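Local coordinates for protein benzoylformate decarboxylase (Mycobacterium smegmatis, PDB 4Q9D) that is a four-chain enzyme of the thiamine pyrophosphate-dependent enzyme family, built from three alpha/beta domains, with a magnesium ion bound in this model, at residues B[255-265]-B[279-290]; B[84-92]-B[400-408]. All coordinates share one frame; numbering follows the deposited sequence.

Interaction 1 of 2, residues B[255-265]-B[279-290]; sequences MTIAGVEQAVS and RYYPYVPGEYLP
The loop 279-290 runs alongside the helix 257-264 and its lead-in, with CA atoms facing each other at M255 and Y280, A258 and G286, and E261 and L289. Both belong to the central domain, whose six-stranded parallel sheet has the strand order 3-2-1-4-5-6 of a Rossmann-like alpha/beta fold. Y281 N donates to M255 O at 2.9 Å, nearly straight and in the carbonyl plane, and A258 N reaches V284 O at 3.1 Å. T256 is the N-cap: its OG1 accepts from G259 N, while its CG2 packs on V284 CG2. I257 carries the apolar core. Its CG1 sits 3.6 Å from the centroid of the Y280 ring, only 7° off the normal, a CH-pi contact, and its CD1 fits between the rings of Y283 and Y288. The Y280 hydroxyl donates a hydrogen bond to a water, which in turn donates to I257 O and Y288 O. With CG between the backbone N and the carbonyl carbon (chi1 61°) and chi2 extended, M255 brings SD to the edge of the Y281 ring, a Met-aromatic contact; the Y281 hydroxyl bonds S29 of the second subunit. At the far end V264 CG2 lies 3.6 Å from P290 CD. E261 stretches out with CG anti to its own N (chi1 175°), and OE1 takes the E287 N-H at 3.0 Å from well above the carboxylate plane.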
ATOM      1  N   MET B 255       4.294   6.454 -32.703  1.00 20.38           N
ATOM      2  CA  MET B 255       4.190   6.446 -31.253  1.00 27.58           C
ATOM      3  C   MET B 255       3.098   7.358 -30.729  1.00 30.00           C
ATOM      4  O   MET B 255       3.090   7.688 -29.547  1.00 25.19           O
ATOM      5  CB  MET B 255       5.537   6.797 -30.613  1.00 27.59           C
ATOM      6  CG  MET B 255       6.103   8.178 -30.957  1.00 29.05           C
ATOM      7  SD  MET B 255       7.668   8.493 -30.069  1.00 34.21           S
ATOM      8  CE  MET B 255       8.717   7.267 -30.823  1.00 33.99           C
ATOM      9  N   THR B 256       2.177   7.767 -31.600  1.00 23.33           N
ATOM     10  CA  THR B 256       1.039   8.581 -31.157  1.00 25.23           C
ATOM     11  C   THR B 256      -0.282   7.934 -31.586  1.00 24.55           C
ATOM     12  O   THR B 256      -0.319   7.100 -32.501  1.00 23.11           O
ATOM     13  CB  THR B 256       1.063   9.994 -31.764  1.00 23.33           C
ATOM     14  OG1 THR B 256       0.830   9.881 -33.174  1.00 27.24           O
ATOM     15  CG2 THR B 256       2.416  10.678 -31.528  1.00 22.40           C
ATOM     16  N   ILE B 257      -1.365   8.338 -30.937  1.00 23.42           N
ATOM     17  CA  ILE B 257      -2.698   7.864 -31.306  1.00 25.47           C
ATOM     18  C   ILE B 257      -3.026   8.236 -32.771  1.00 29.23           C
ATOM     19  O   ILE B 257      -3.368   7.363 -33.580  1.00 27.11           O
ATOM     20  CB  ILE B 257      -3.776   8.420 -30.345  1.00 23.41           C
ATOM     21  CG1 ILE B 257      -3.566   7.897 -28.906  1.00 27.22           C
ATOM     22  CG2 ILE B 257      -5.186   8.026 -30.826  1.00 24.59           C
ATOM     23  CD1 ILE B 257      -4.364   8.692 -27.867  1.00 23.33           C
ATOM     24  N   ALA B 258      -2.871   9.516 -33.122  1.00 25.70           N
ATOM     25  CA  ALA B 258      -3.171   9.970 -34.492  1.00 26.00           C
ATOM     26  C   ALA B 258      -2.293   9.254 -35.509  1.00 26.80           C
ATOM     27  O   ALA B 258      -2.743   8.903 -36.606  1.00 30.98           O
ATOM     28  CB  ALA B 258      -2.994  11.505 -34.614  1.00 27.54           C
ATOM     29  N   GLY B 259      -1.033   9.028 -35.159  1.00 24.69           N
ATOM     30  CA  GLY B 259      -0.111   8.389 -36.093  1.00 27.62           C
ATOM     31  C   GLY B 259      -0.431   6.921 -36.369  1.00 29.97           C
ATOM     32  O   GLY B 259      -0.427   6.460 -37.513  1.00 31.15           O
ATOM     33  N   VAL B 260      -0.688   6.174 -35.305  1.00 27.33           N
ATOM     34  CA  VAL B 260      -1.118   4.786 -35.445  1.00 29.10           C
ATOM     35  C   VAL B 260      -2.458   4.676 -36.171  1.00 22.01           C
ATOM     36  O   VAL B 260      -2.627   3.808 -37.035  1.00 28.18           O
ATOM     37  CB  VAL B 260      -1.171   4.055 -34.093  1.00 26.34           C
ATOM     38  CG1 VAL B 260      -1.820   2.679 -34.244  1.00 20.65           C
ATOM     39  CG2 VAL B 260       0.238   3.924 -33.502  1.00 22.25           C
ATOM     40  N   GLU B 261      -3.401   5.559 -35.827  1.00 26.57           N
ATOM     41  CA  GLU B 261      -4.683   5.610 -36.531  1.00 30.43           C
ATOM     42  C   GLU B 261      -4.490   5.680 -38.057  1.00 32.70           C
ATOM     43  O   GLU B 261      -5.061   4.885 -38.800  1.00 29.45           O
ATOM     44  CB  GLU B 261      -5.543   6.799 -36.071  1.00 27.23           C
ATOM     45  CG  GLU B 261      -6.847   6.906 -36.915  1.00 35.44           C
ATOM     46  CD  GLU B 261      -7.751   8.100 -36.575  1.00 36.98           C
ATOM     47  OE1 GLU B 261      -7.358   9.000 -35.802  1.00 34.97           O
ATOM     48  OE2 GLU B 261      -8.885   8.127 -37.093  1.00 54.69           O
ATOM     49  N   GLN B 262      -3.669   6.631 -38.510  1.00 27.95           N
ATOM     50  CA  GLN B 262      -3.361   6.789 -39.928  1.00 29.02           C
ATOM     51  C   GLN B 262      -2.589   5.604 -40.497  1.00 32.99           C
ATOM     52  O   GLN B 262      -2.812   5.222 -41.633  1.00 36.15           O
ATOM     53  CB  GLN B 262      -2.593   8.100 -40.192  1.00 28.97           C
ATOM     54  CG  GLN B 262      -3.408   9.340 -39.864  1.00 30.94           C
ATOM     55  CD  GLN B 262      -2.621  10.651 -40.061  1.00 53.42           C
ATOM     56  OE1 GLN B 262      -1.576  10.679 -40.707  1.00 49.98           O
ATOM     57  NE2 GLN B 262      -3.130  11.733 -39.492  1.00 42.85           N
ATOM     58  N   ALA B 263      -1.693   5.005 -39.718  1.00 30.93           N
ATOM     59  CA  ALA B 263      -0.911   3.873 -40.242  1.00 28.31           C
ATOM     60  C   ALA B 263      -1.759   2.614 -40.421  1.00 30.66           C
ATOM     61  O   ALA B 263      -1.473   1.790 -41.285  1.00 37.63           O
ATOM     62  CB  ALA B 263       0.293   3.573 -39.367  1.00 26.56           C
ATOM     63  N   VAL B 264      -2.791   2.446 -39.601  1.00 30.08           N
ATOM     64  CA  VAL B 264      -3.573   1.213 -39.701  1.00 28.54           C
ATOM     65  C   VAL B 264      -4.852   1.373 -40.543  1.00 30.10           C
ATOM     66  O   VAL B 264      -5.522   0.382 -40.825  1.00 32.38           O
ATOM     67  CB  VAL B 264      -3.941   0.618 -38.306  1.00 27.68           C
ATOM     68  CG1 VAL B 264      -2.676   0.512 -37.368  1.00 25.11           C
ATOM     69  CG2 VAL B 264      -5.049   1.438 -37.683  1.00 25.42           C
ATOM     70  N   SER B 265      -5.196   2.607 -40.930  1.00 31.65           N
ATOM     71  CA  SER B 265      -6.461   2.854 -41.644  1.00 40.97           C
ATOM     72  C   SER B 265      -6.564   2.152 -43.010  1.00 32.46           C
ATOM     73  O   SER B 265      -7.663   1.916 -43.506  1.00 38.18           O
ATOM     74  CB  SER B 265      -6.705   4.348 -41.817  1.00 29.79           C
ATOM     75  OG  SER B 265      -5.650   4.889 -42.576  1.00 41.68           O
ATOM     76  N   ARG B 279       1.908   1.107 -27.624  1.00 25.49           N
ATOM     77  CA  ARG B 279       2.898   1.847 -26.867  1.00 24.53           C
ATOM     78  C   ARG B 279       2.947   3.291 -27.359  1.00 26.89           C
ATOM     79  O   ARG B 279       3.749   3.616 -28.228  1.00 26.45           O
ATOM     80  CB  ARG B 279       4.270   1.205 -27.034  1.00 20.66           C
ATOM     81  CG  ARG B 279       5.373   1.821 -26.148  1.00 25.33           C
ATOM     82  CD  ARG B 279       6.555   0.872 -26.091  1.00 22.89           C
ATOM     83  NE  ARG B 279       6.263  -0.297 -25.257  1.00 27.51           N
ATOM     84  CZ  ARG B 279       7.174  -1.202 -24.897  1.00 30.99           C
ATOM     85  NH1 ARG B 279       8.425  -1.113 -25.332  1.00 26.93           N
ATOM     86  NH2 ARG B 279       6.828  -2.221 -24.136  1.00 30.35           N
ATOM     87  N   TYR B 280       2.088   4.144 -26.813  1.00 25.59           N
ATOM     88  CA  TYR B 280       2.058   5.558 -27.177  1.00 25.82           C
ATOM     89  C   TYR B 280       2.928   6.340 -26.213  1.00 27.09           C
ATOM     90  O   TYR B 280       3.011   5.991 -25.055  1.00 24.18           O
ATOM     91  CB  TYR B 280       0.647   6.129 -27.034  1.00 20.17           C
ATOM     92  CG  TYR B 280      -0.445   5.472 -27.879  1.00 28.33           C
ATOM     93  CD1 TYR B 280      -0.415   5.508 -29.283  1.00 24.11           C
ATOM     94  CD2 TYR B 280      -1.535   4.888 -27.265  1.00 23.38           C
ATOM     95  CE1 TYR B 280      -1.436   4.921 -30.033  1.00 25.51           C
ATOM     96  CE2 TYR B 280      -2.567   4.323 -27.993  1.00 27.76           C
ATOM     97  CZ  TYR B 280      -2.518   4.351 -29.377  1.00 27.47           C
ATOM     98  OH  TYR B 280      -3.570   3.812 -30.071  1.00 23.55           O
ATOM     99  N   TYR B 281       3.579   7.377 -26.742  1.00 27.44           N
ATOM    100  CA  TYR B 281       4.461   8.258 -25.982  1.00 30.36           C
ATOM    101  C   TYR B 281       3.862   9.661 -25.916  1.00 26.87           C
ATOM    102  O   TYR B 281       3.046   9.942 -25.039  1.00 28.86           O
ATOM    103  CB  TYR B 281       5.852   8.305 -26.616  1.00 34.13           C
ATOM    104  CG  TYR B 281       6.923   8.860 -25.703  1.00 35.79           C
ATOM    105  CD1 TYR B 281       6.622   9.262 -24.409  1.00 30.08           C
ATOM    106  CD2 TYR B 281       8.237   8.980 -26.138  1.00 31.77           C
ATOM    107  CE1 TYR B 281       7.599   9.769 -23.573  1.00 41.05           C
ATOM    108  CE2 TYR B 281       9.220   9.486 -25.309  1.00 34.95           C
ATOM    109  CZ  TYR B 281       8.895   9.879 -24.028  1.00 37.19           C
ATOM    110  OH  TYR B 281       9.871  10.383 -23.199  1.00 48.11           O
ATOM    111  N   PRO B 282       4.250  10.544 -26.838  1.00 27.79           N
ATOM    112  CA  PRO B 282       3.625  11.881 -26.860  1.00 30.55           C
ATOM    113  C   PRO B 282       2.152  11.804 -27.240  1.00 27.33           C
ATOM    114  O   PRO B 282       1.709  10.828 -27.870  1.00 27.68           O
ATOM    115  CB  PRO B 282       4.401  12.631 -27.942  1.00 31.22           C
ATOM    116  CG  PRO B 282       4.993  11.552 -28.837  1.00 30.33           C
ATOM    117  CD  PRO B 282       5.099  10.288 -28.023  1.00 26.26           C
ATOM    118  N   TYR B 283       1.389  12.807 -26.816  1.00 20.96           N
ATOM    119  CA  TYR B 283      -0.044  12.825 -27.064  1.00 31.82           C
ATOM    120  C   TYR B 283      -0.371  13.605 -28.343  1.00 31.11           C
ATOM    121  O   TYR B 283      -0.118  14.791 -28.397  1.00 29.74           O
ATOM    122  CB  TYR B 283      -0.777  13.470 -25.896  1.00 26.08           C
ATOM    123  CG  TYR B 283      -2.256  13.454 -26.109  1.00 25.93           C
ATOM    124  CD1 TYR B 283      -2.926  12.247 -26.205  1.00 24.12           C
ATOM    125  CD2 TYR B 283      -2.993  14.643 -26.244  1.00 22.97           C
ATOM    126  CE1 TYR B 283      -4.293  12.191 -26.395  1.00 27.92           C
ATOM    127  CE2 TYR B 283      -4.367  14.599 -26.440  1.00 30.80           C
ATOM    128  CZ  TYR B 283      -5.012  13.356 -26.515  1.00 31.22           C
ATOM    129  OH  TYR B 283      -6.369  13.263 -26.723  1.00 35.27           O
ATOM    130  N   VAL B 284      -0.909  12.925 -29.358  1.00 28.29           N
ATOM    131  CA  VAL B 284      -1.489  13.589 -30.519  1.00 23.31           C
ATOM    132  C   VAL B 284      -2.842  12.946 -30.716  1.00 29.58           C
ATOM    133  O   VAL B 284      -2.919  11.752 -30.996  1.00 29.89           O
ATOM    134  CB  VAL B 284      -0.641  13.426 -31.797  1.00 26.50           C
ATOM    135  CG1 VAL B 284      -1.320  14.161 -33.007  1.00 32.05           C
ATOM    136  CG2 VAL B 284       0.781  13.972 -31.570  1.00 25.41           C
ATOM    137  N   PRO B 285      -3.917  13.738 -30.549  1.00 24.74           N
ATOM    138  CA  PRO B 285      -5.268  13.180 -30.468  1.00 29.17           C
ATOM    139  C   PRO B 285      -5.737  12.532 -31.770  1.00 33.77           C
ATOM    140  O   PRO B 285      -5.376  12.968 -32.868  1.00 29.75           O
ATOM    141  CB  PRO B 285      -6.148  14.376 -30.054  1.00 29.02           C
ATOM    142  CG  PRO B 285      -5.358  15.595 -30.367  1.00 30.16           C
ATOM    143  CD  PRO B 285      -3.883  15.202 -30.327  1.00 27.00           C
ATOM    144  N   GLY B 286      -6.519  11.470 -31.615  1.00 27.49           N
ATOM    145  CA  GLY B 286      -7.096  10.732 -32.728  1.00 29.78           C
ATOM    146  C   GLY B 286      -8.034   9.654 -32.197  1.00 33.69           C
ATOM    147  O   GLY B 286      -8.448   9.701 -31.039  1.00 30.93           O
ATOM    148  N   GLU B 287      -8.349   8.679 -33.041  1.00 29.10           N
ATOM    149  CA  GLU B 287      -9.127   7.520 -32.648  1.00 35.85           C
ATOM    150  C   GLU B 287      -8.115   6.412 -32.413  1.00 29.94           C
ATOM    151  O   GLU B 287      -7.216   6.234 -33.228  1.00 29.48           O
ATOM    152  CB  GLU B 287     -10.071   7.100 -33.786  1.00 40.68           C
ATOM    153  CG  GLU B 287     -11.053   8.191 -34.224  1.00 40.71           C
ATOM    154  CD  GLU B 287     -11.874   8.699 -33.067  1.00 51.20           C
ATOM    155  OE1 GLU B 287     -12.422   7.861 -32.313  1.00 54.28           O
ATOM    156  OE2 GLU B 287     -11.944   9.939 -32.890  1.00 61.42           O
ATOM    157  N   TYR B 288      -8.262   5.672 -31.318  1.00 25.17           N
ATOM    158  CA  TYR B 288      -7.422   4.503 -31.080  1.00 26.79           C
ATOM    159  C   TYR B 288      -7.412   3.611 -32.310  1.00 30.85           C
ATOM    160  O   TYR B 288      -6.347   3.167 -32.760  1.00 34.55           O
ATOM    161  CB  TYR B 288      -7.910   3.734 -29.845  1.00 24.64           C
ATOM    162  CG  TYR B 288      -7.655   4.495 -28.569  1.00 21.92           C
ATOM    163  CD1 TYR B 288      -6.350   4.828 -28.202  1.00 22.20           C
ATOM    164  CD2 TYR B 288      -8.700   4.892 -27.733  1.00 22.00           C
ATOM    165  CE1 TYR B 288      -6.080   5.541 -27.044  1.00 24.65           C
ATOM    166  CE2 TYR B 288      -8.431   5.617 -26.542  1.00 19.89           C
ATOM    167  CZ  TYR B 288      -7.120   5.920 -26.212  1.00 26.09           C
ATOM    168  OH  TYR B 288      -6.817   6.656 -25.083  1.00 32.19           O
ATOM    169  N   LEU B 289      -8.603   3.360 -32.855  1.00 28.41           N
ATOM    170  CA  LEU B 289      -8.760   2.546 -34.059  1.00 34.61           C
ATOM    171  C   LEU B 289      -9.757   3.228 -34.945  1.00 32.72           C
ATOM    172  O   LEU B 289     -10.882   3.474 -34.524  1.00 31.28           O
ATOM    173  CB  LEU B 289      -9.389   1.205 -33.732  1.00 33.29           C
ATOM    174  CG  LEU B 289      -8.645  -0.107 -33.650  1.00 32.50           C
ATOM    175  CD1 LEU B 289      -9.682  -1.251 -33.662  1.00 28.59           C
ATOM    176  CD2 LEU B 289      -7.611  -0.251 -34.718  1.00 31.28           C
ATOM    177  N   PRO B 290      -9.380   3.479 -36.190  1.00 29.47           N
ATOM    178  CA  PRO B 290     -10.348   4.064 -37.134  1.00 34.01           C
ATOM    179  C   PRO B 290     -11.452   3.068 -37.529  1.00 32.84           C
ATOM    180  O   PRO B 290     -11.185   1.865 -37.694  1.00 30.42           O
ATOM    181  CB  PRO B 290      -9.485   4.396 -38.353  1.00 32.04           C
ATOM    182  CG  PRO B 290      -8.333   3.389 -38.278  1.00 30.85           C
ATOM    183  CD  PRO B 290      -8.090   3.141 -36.815  1.00 33.92           C
TER
HETATM  184  O   HOH W   1      -4.029   4.700 -32.560  1.00 23.71           O
HETATM  185  O   HOH W   2      -0.688   9.810 -28.528  1.00 28.91           O

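Interaction 2 of 2, residues B[84-92]-B[400-408]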
ATOM      1  N   SER B  84      15.587   1.204 -11.781  1.00 20.25           N
ATOM      2  CA  SER B  84      15.864   0.016 -12.599  1.00 18.38           C
ATOM      3  C   SER B  84      14.789  -1.049 -12.375  1.00 18.92           C
ATOM      4  O   SER B  84      14.457  -1.814 -13.278  1.00 20.28           O
ATOM      5  CB  SER B  84      17.243  -0.566 -12.245  1.00 18.87           C
ATOM      6  OG  SER B  84      18.265   0.354 -12.530  1.00 19.24           O
ATOM      7  N   LEU B  85      14.221  -1.093 -11.168  1.00 16.90           N
ATOM      8  CA  LEU B  85      13.142  -2.040 -10.900  1.00 12.96           C
ATOM      9  C   LEU B  85      11.932  -1.815 -11.871  1.00 18.70           C
ATOM     10  O   LEU B  85      11.393  -2.756 -12.442  1.00 17.71           O
ATOM     11  CB  LEU B  85      12.713  -1.966  -9.409  1.00 17.87           C
ATOM     12  CG  LEU B  85      11.530  -2.878  -9.076  1.00 20.15           C
ATOM     13  CD1 LEU B  85      11.871  -4.370  -9.337  1.00 15.83           C
ATOM     14  CD2 LEU B  85      11.049  -2.642  -7.610  1.00 16.51           C
ATOM     15  N   VAL B  86      11.524  -0.566 -12.060  1.00 20.06           N
ATOM     16  CA  VAL B  86      10.437  -0.248 -12.995  1.00 19.38           C
ATOM     17  C   VAL B  86      10.755  -0.815 -14.384  1.00 21.50           C
ATOM     18  O   VAL B  86       9.937  -1.488 -14.993  1.00 18.84           O
ATOM     19  CB  VAL B  86      10.245   1.285 -13.113  1.00 21.01           C
ATOM     20  CG1 VAL B  86       9.105   1.655 -14.148  1.00 17.84           C
ATOM     21  CG2 VAL B  86       9.934   1.869 -11.756  1.00 18.15           C
ATOM     22  N   ALA B  87      11.980  -0.576 -14.855  1.00 18.57           N
ATOM     23  CA  ALA B  87      12.415  -1.111 -16.152  1.00 22.38           C
ATOM     24  C   ALA B  87      12.315  -2.643 -16.235  1.00 23.00           C
ATOM     25  O   ALA B  87      11.836  -3.183 -17.223  1.00 21.99           O
ATOM     26  CB  ALA B  87      13.850  -0.640 -16.477  1.00 16.17           C
ATOM     27  N   ALA B  88      12.786  -3.341 -15.200  1.00 22.26           N
ATOM     28  CA  ALA B  88      12.725  -4.800 -15.164  1.00 20.49           C
ATOM     29  C   ALA B  88      11.269  -5.269 -15.146  1.00 19.93           C
ATOM     30  O   ALA B  88      10.898  -6.259 -15.777  1.00 19.16           O
ATOM     31  CB  ALA B  88      13.490  -5.341 -13.914  1.00 16.98           C
ATOM     32  N   TYR B  89      10.448  -4.568 -14.376  1.00 18.71           N
ATOM     33  CA  TYR B  89       9.055  -4.927 -14.281  1.00 19.03           C
ATOM     34  C   TYR B  89       8.363  -4.734 -15.661  1.00 25.11           C
ATOM     35  O   TYR B  89       7.627  -5.616 -16.130  1.00 17.83           O
ATOM     36  CB  TYR B  89       8.369  -4.067 -13.216  1.00 18.14           C
ATOM     37  CG  TYR B  89       6.908  -4.451 -13.041  1.00 21.11           C
ATOM     38  CD1 TYR B  89       6.527  -5.338 -12.052  1.00 16.63           C
ATOM     39  CD2 TYR B  89       5.909  -3.913 -13.865  1.00 17.38           C
ATOM     40  CE1 TYR B  89       5.196  -5.690 -11.862  1.00 21.27           C
ATOM     41  CE2 TYR B  89       4.571  -4.268 -13.697  1.00 22.11           C
ATOM     42  CZ  TYR B  89       4.219  -5.156 -12.702  1.00 23.86           C
ATOM     43  OH  TYR B  89       2.900  -5.517 -12.516  1.00 26.85           O
ATOM     44  N   ARG B  90       8.614  -3.597 -16.317  1.00 19.26           N
ATOM     45  CA  ARG B  90       8.035  -3.360 -17.665  1.00 21.54           C
ATOM     46  C   ARG B  90       8.551  -4.357 -18.722  1.00 26.54           C
ATOM     47  O   ARG B  90       7.831  -4.700 -19.651  1.00 24.92           O
ATOM     48  CB  ARG B  90       8.314  -1.931 -18.136  1.00 22.75           C
ATOM     49  CG  ARG B  90       7.643  -0.818 -17.305  1.00 24.22           C
ATOM     50  CD  ARG B  90       6.149  -0.887 -17.354  1.00 24.43           C
ATOM     51  NE  ARG B  90       5.524   0.414 -17.054  1.00 23.94           N
ATOM     52  CZ  ARG B  90       4.203   0.603 -16.985  1.00 30.98           C
ATOM     53  NH1 ARG B  90       3.357  -0.412 -17.164  1.00 25.34           N
ATOM     54  NH2 ARG B  90       3.719   1.802 -16.705  1.00 26.16           N
ATOM     55  N   ALA B  91       9.789  -4.832 -18.576  1.00 22.62           N
ATOM     56  CA  ALA B  91      10.352  -5.853 -19.484  1.00 21.27           C
ATOM     57  C   ALA B  91       9.915  -7.292 -19.190  1.00 25.07           C
ATOM     58  O   ALA B  91      10.342  -8.237 -19.887  1.00 21.41           O
ATOM     59  CB  ALA B  91      11.908  -5.784 -19.487  1.00 17.79           C
ATOM     60  N   ASN B  92       9.103  -7.484 -18.154  1.00 22.87           N
ATOM     61  CA  ASN B  92       8.780  -8.853 -17.710  1.00 18.08           C
ATOM     62  C   ASN B  92      10.021  -9.727 -17.436  1.00 22.52           C
ATOM     63  O   ASN B  92      10.108 -10.889 -17.837  1.00 20.22           O
ATOM     64  CB  ASN B  92       7.835  -9.535 -18.706  1.00 20.78           C
ATOM     65  CG  ASN B  92       6.541  -8.744 -18.920  1.00 23.89           C
ATOM     66  OD1 ASN B  92       6.248  -8.301 -20.023  1.00 41.83           O
ATOM     67  ND2 ASN B  92       5.790  -8.553 -17.865  1.00 25.23           N
ATOM     68  N   THR B 400      15.898  -0.045 -22.768  1.00 23.34           N
ATOM     69  CA  THR B 400      15.167   0.101 -21.510  1.00 23.37           C
ATOM     70  C   THR B 400      13.727  -0.380 -21.608  1.00 24.75           C
ATOM     71  O   THR B 400      12.997   0.005 -22.538  1.00 23.27           O
ATOM     72  CB  THR B 400      15.170   1.552 -21.024  1.00 21.35           C
ATOM     73  OG1 THR B 400      14.250   1.657 -19.930  1.00 22.80           O
ATOM     74  CG2 THR B 400      14.739   2.525 -22.167  1.00 20.05           C
ATOM     75  N   GLY B 401      13.328  -1.231 -20.656  1.00 25.80           N
ATOM     76  CA  GLY B 401      11.954  -1.733 -20.573  1.00 23.53           C
ATOM     77  C   GLY B 401      10.950  -0.618 -20.334  1.00 27.65           C
ATOM     78  O   GLY B 401       9.815  -0.661 -20.821  1.00 28.30           O
ATOM     79  N   SER B 402      11.364   0.401 -19.582  1.00 25.51           N
ATOM     80  CA  SER B 402      10.417   1.418 -19.148  1.00 18.87           C
ATOM     81  C   SER B 402      10.498   2.733 -19.938  1.00 25.52           C
ATOM     82  O   SER B 402       9.581   3.553 -19.860  1.00 27.61           O
ATOM     83  CB  SER B 402      10.663   1.758 -17.687  1.00 23.34           C
ATOM     84  OG  SER B 402      11.973   2.295 -17.547  1.00 21.98           O
ATOM     85  N   GLY B 403      11.591   2.958 -20.661  1.00 24.35           N
ATOM     86  CA  GLY B 403      11.862   4.286 -21.203  1.00 25.45           C
ATOM     87  C   GLY B 403      12.769   5.096 -20.279  1.00 27.24           C
ATOM     88  O   GLY B 403      13.323   6.115 -20.681  1.00 26.01           O
ATOM     89  N   GLY B 404      12.956   4.656 -19.035  1.00 25.97           N
ATOM     90  CA  GLY B 404      13.912   5.366 -18.177  1.00 22.87           C
ATOM     91  C   GLY B 404      15.371   5.131 -18.591  1.00 24.41           C
ATOM     92  O   GLY B 404      15.785   3.981 -18.853  1.00 27.59           O
ATOM     93  N   ILE B 405      16.166   6.198 -18.653  1.00 25.97           N
ATOM     94  CA  ILE B 405      17.562   6.056 -19.070  1.00 29.62           C
ATOM     95  C   ILE B 405      18.497   5.727 -17.892  1.00 28.71           C
ATOM     96  O   ILE B 405      18.064   5.672 -16.733  1.00 25.11           O
ATOM     97  CB  ILE B 405      18.055   7.283 -19.893  1.00 23.96           C
ATOM     98  CG1 ILE B 405      17.929   8.561 -19.072  1.00 26.07           C
ATOM     99  CG2 ILE B 405      17.209   7.421 -21.147  1.00 34.10           C
ATOM    100  CD1 ILE B 405      18.289   9.841 -19.845  1.00 35.43           C
ATOM    101  N   GLY B 406      19.769   5.481 -18.204  1.00 24.13           N
ATOM    102  CA  GLY B 406      20.654   4.838 -17.252  1.00 24.00           C
ATOM    103  C   GLY B 406      20.459   3.330 -17.211  1.00 27.35           C
ATOM    104  O   GLY B 406      20.972   2.654 -16.310  1.00 29.63           O
ATOM    105  N   TRP B 407      19.714   2.782 -18.168  1.00 20.72           N
ATOM    106  CA  TRP B 407      19.531   1.322 -18.209  1.00 21.53           C
ATOM    107  C   TRP B 407      20.580   0.643 -19.105  1.00 20.13           C
ATOM    108  O   TRP B 407      21.143  -0.403 -18.764  1.00 22.47           O
ATOM    109  CB  TRP B 407      18.106   0.955 -18.693  1.00 16.90           C
ATOM    110  CG  TRP B 407      17.841  -0.525 -18.671  1.00 23.85           C
ATOM    111  CD1 TRP B 407      17.421  -1.262 -17.590  1.00 16.78           C
ATOM    112  CD2 TRP B 407      17.997  -1.463 -19.760  1.00 21.51           C
ATOM    113  NE1 TRP B 407      17.294  -2.587 -17.941  1.00 19.40           N
ATOM    114  CE2 TRP B 407      17.642  -2.745 -19.262  1.00 19.30           C
ATOM    115  CE3 TRP B 407      18.386  -1.343 -21.111  1.00 22.22           C
ATOM    116  CZ2 TRP B 407      17.661  -3.909 -20.067  1.00 19.53           C
ATOM    117  CZ3 TRP B 407      18.419  -2.493 -21.912  1.00 17.66           C
ATOM    118  CH2 TRP B 407      18.059  -3.762 -21.387  1.00 22.16           C
ATOM    119  N   GLY B 408      20.833   1.227 -20.273  1.00 19.32           N
ATOM    120  CA  GLY B 408      21.582   0.508 -21.303  1.00 16.59           C
ATOM    121  C   GLY B 408      23.025   0.199 -20.948  1.00 16.62           C
ATOM    122  O   GLY B 408      23.570  -0.843 -21.333  1.00 22.97           O
TER
HETATM  123  O   HOH W   3      16.354  -2.988 -14.752  1.00 17.94           O
HETATM  124  O   HOH W   4      18.019   2.045 -14.585  1.00 34.24           O
HETATM  125  O   HOH W   5      14.193  -3.522 -18.779  1.00 18.28           O
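Van der Waals contact centres on A87, whose CB lies 3.6 Å from S402 OG and 3.8 Å from CD1 of the W407 indole, which it meets obliquely. S402 CB also packs on V86 CG1 at 3.9 Å, and the first methylenes of R90 lie along the G401-S402 backbone, CB 3.3 Å from G401 O. G401 comes close to the helix, with CA 3.7 Å from A87 O. No direct hydrogen bond links the two segments; within 400-408, two overlapping ST turns coil the chain: T400 OG1 accepts from S402 N and donates to G404 O, and S402 OG accepts from G404 N at 3.0 Å. S402 OG lies between its backbone N and carbonyl carbon (chi1 62°), which lets it reach forward along the loop. This loop joins strand 397-399 to helix 408-421 in the C-terminal thiamine pyrophosphate-binding domain, and it meets helix 82-90 of the N-terminal one, which ends in a Schellman motif at N92. Waters add polar links between the two: one donates to S84 O at 2.7 Å and weakly accepts from W407 NE1, in the indole plane, and another weakly joins A87 O to G401 N. W407 NE1 also bonds D58, while T400 CA lies over one indole face, toward its rim. The R90 guanidinium leaves the contact for a salt bridge with D110 of the second subunit.

In the fold
From the N terminus, the chain first lays down helix 82-90 in the N-terminal domain, then passes through the central domain before reaching 400-408. Interaction 2 therefore closes a loop of 307 residues and joins the N-terminal and C-terminal domains near the centre of the chain. Interaction 1 is nested inside that loop and is local: 13 residues, including strand 269-273, separate its segments, and it ties helix 257-264 to the connection leading to strand 294-299 at the surface of the central domain. The two centres are 24 Å apart, and their nearest atoms, about 5 Å apart, do not touch. Both border the second subunit, whose Y112 packs against R279, Y281 and T400.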